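Local atomic coordinates of LPXTG cell wall surface protein (PDB entry 4IGB), a protein that is probably an adhesin anchored to the streptococcal cell wall, represented here by its two N-terminal domains. Residues L74-S79 and Y164-A169. Numbering follows the deposited sequence.
Sequences LKVDKS and YIMNKA
M166 reaches across from the loop ahead of strand 170-182 and meets V76 and K78, just past the end of strand 68-75. Its CB sets out toward 74-79, and CG lies anti to the carbonyl carbon (chi1 -64°). CB and CG touch nothing on 74-79 and serve as the shaft. Beyond CG the chain runs fully extended and crosses much of the 9.5 Å between the CA atoms of V76 and M166, the valine branch meeting it from the other side. SD is the first atom to arrive, 4.1 Å from V76 CG2. CE then meets that methyl tip to tip, V76 CG2 to M166 CE at 3.5 Å, which is tight for two carbons. The same CE lies 4.0 Å from K78 CG, so it touches both a valine branch and a lysine methylene. A long, unbranched, apolar side chain suits this place, where the two backbones lie too far apart to bond. Lysine suits its own because its aliphatic start can lie against M166 while the chain bends at chi3 and chi4 and NZ bonds to the carbonyl oxygens of M128, S130 and K133. The turn that presents K78 is an Asx turn, in which D77 OD1 accepts from S79 N (3.0 Å) and also from S79 OG (2.7 Å), both on one face of the carboxylate. The contact belongs to the N-terminal domain. There V76, whose branched apolar side chain can serve two neighbours, pairs by backbone with S134 and packs on V136 of strand 135-142, while M166 also touches E127 and M128 of helix 122-129.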
loop_
_atom_site.group_PDB
_atom_site.type_symbol
_atom_site.label_atom_id
_atom_site.label_comp_id
_atom_site.label_asym_id
_atom_site.label_seq_id
_atom_site.Cartn_x
_atom_site.Cartn_y
_atom_site.Cartn_z
ATOM N N LEU B 74 -25.508 2.141 8.130
ATOM C CA LEU B 74 -26.296 1.015 7.662
ATOM C C LEU B 74 -27.659 1.008 8.358
ATOM O O LEU B 74 -27.739 1.069 9.581
ATOM C CB LEU B 74 -25.549 -0.294 7.953
ATOM C CG LEU B 74 -24.378 -0.599 7.025
ATOM C CD1 LEU B 74 -23.502 -1.703 7.589
ATOM C CD2 LEU B 74 -24.893 -0.963 5.619
ATOM N N LYS B 75 -28.728 0.948 7.571
ATOM C CA LYS B 75 -30.091 0.857 8.105
ATOM C C LYS B 75 -30.385 -0.523 8.680
ATOM O O LYS B 75 -30.369 -1.516 7.951
ATOM C CB LYS B 75 -31.104 1.150 7.000
ATOM C CG LYS B 75 -30.897 2.498 6.335
ATOM C CD LYS B 75 -31.691 2.604 5.038
ATOM C CE LYS B 75 -31.502 3.981 4.417
ATOM N NZ LYS B 75 -31.984 4.049 3.013
ATOM N N VAL B 76 -30.682 -0.595 9.975
ATOM C CA VAL B 76 -30.952 -1.890 10.588
ATOM C C VAL B 76 -32.441 -2.222 10.628
ATOM O O VAL B 76 -33.289 -1.339 10.540
ATOM C CB VAL B 76 -30.331 -2.009 12.003
ATOM C CG1 VAL B 76 -28.844 -1.780 11.927
ATOM C CG2 VAL B 76 -30.951 -1.022 12.946
ATOM N N ASP B 77 -32.757 -3.508 10.725
ATOM C CA ASP B 77 -34.128 -3.913 10.999
ATOM C C ASP B 77 -34.305 -3.837 12.512
ATOM O O ASP B 77 -33.757 -4.654 13.247
ATOM C CB ASP B 77 -34.381 -5.335 10.501
ATOM C CG ASP B 77 -35.850 -5.727 10.576
ATOM O OD1 ASP B 77 -36.560 -5.240 11.484
ATOM O OD2 ASP B 77 -36.292 -6.517 9.719
ATOM N N LYS B 78 -35.041 -2.836 12.977
ATOM C CA LYS B 78 -35.156 -2.585 14.410
ATOM C C LYS B 78 -35.940 -3.682 15.128
ATOM O O LYS B 78 -35.908 -3.774 16.357
ATOM C CB LYS B 78 -35.789 -1.214 14.669
ATOM C CG LYS B 78 -34.915 -0.041 14.245
ATOM C CD LYS B 78 -35.738 1.223 13.996
ATOM C CE LYS B 78 -36.537 1.637 15.234
ATOM N NZ LYS B 78 -35.639 1.964 16.374
ATOM N N SER B 79 -36.623 -4.528 14.362
ATOM C CA SER B 79 -37.439 -5.576 14.960
ATOM C C SER B 79 -36.635 -6.841 15.177
ATOM O O SER B 79 -37.119 -7.790 15.792
ATOM C CB SER B 79 -38.649 -5.899 14.081
ATOM O OG SER B 79 -38.281 -6.733 12.991
ATOM N N TYR B 164 -29.791 9.918 14.092
ATOM C CA TYR B 164 -30.540 8.670 14.174
ATOM C C TYR B 164 -29.629 7.444 14.194
ATOM O O TYR B 164 -30.058 6.333 13.878
ATOM C CB TYR B 164 -31.576 8.574 13.041
ATOM C CG TYR B 164 -31.049 9.039 11.713
ATOM C CD1 TYR B 164 -30.167 8.248 10.986
ATOM C CD2 TYR B 164 -31.412 10.278 11.188
ATOM C CE1 TYR B 164 -29.659 8.668 9.762
ATOM C CE2 TYR B 164 -30.915 10.710 9.970
ATOM C CZ TYR B 164 -30.035 9.896 9.259
ATOM O OH TYR B 164 -29.522 10.300 8.046
ATOM N N ILE B 165 -28.375 7.645 14.582
ATOM C CA ILE B 165 -27.409 6.551 14.625
ATOM C C ILE B 165 -27.346 5.916 16.008
ATOM O O ILE B 165 -27.175 6.607 17.007
ATOM C CB ILE B 165 -26.004 7.013 14.223
ATOM C CG1 ILE B 165 -26.067 7.918 12.987
ATOM C CG2 ILE B 165 -25.107 5.806 13.956
ATOM C CD1 ILE B 165 -24.758 8.606 12.667
ATOM N N MET B 166 -27.477 4.594 16.062
ATOM C CA MET B 166 -27.459 3.867 17.329
ATOM C C MET B 166 -26.090 3.868 17.993
ATOM O O MET B 166 -25.072 3.663 17.330
ATOM C CB MET B 166 -27.880 2.415 17.110
ATOM C CG MET B 166 -29.288 2.252 16.638
ATOM S SD MET B 166 -29.704 0.500 16.499
ATOM C CE MET B 166 -31.407 0.672 15.969
ATOM N N ASN B 167 -26.078 4.089 19.306
ATOM C CA ASN B 167 -24.861 3.965 20.097
ATOM C C ASN B 167 -24.807 2.639 20.839
ATOM O O ASN B 167 -25.739 2.277 21.556
ATOM C CB ASN B 167 -24.751 5.104 21.114
ATOM C CG ASN B 167 -24.572 6.449 20.457
ATOM O OD1 ASN B 167 -25.552 7.135 20.146
ATOM N ND2 ASN B 167 -23.316 6.844 20.250
ATOM N N LYS B 168 -23.708 1.922 20.668
ATOM C CA LYS B 168 -23.463 0.732 21.466
ATOM C C LYS B 168 -24.576 -0.280 21.321
ATOM O O LYS B 168 -24.952 -0.931 22.297
ATOM C CB LYS B 168 -23.306 1.108 22.943
ATOM C CG LYS B 168 -22.161 2.061 23.214
ATOM C CD LYS B 168 -22.236 2.605 24.640
ATOM C CE LYS B 168 -21.139 3.613 24.904
ATOM N NZ LYS B 168 -21.314 4.238 26.242
ATOM N N ALA B 169 -25.102 -0.414 20.109
ATOM C CA ALA B 169 -26.137 -1.406 19.818
ATOM C C ALA B 169 -25.579 -2.659 19.130
ATOM O O ALA B 169 -26.007 -3.786 19.411
ATOM C CB ALA B 169 -27.229 -0.788 18.971
#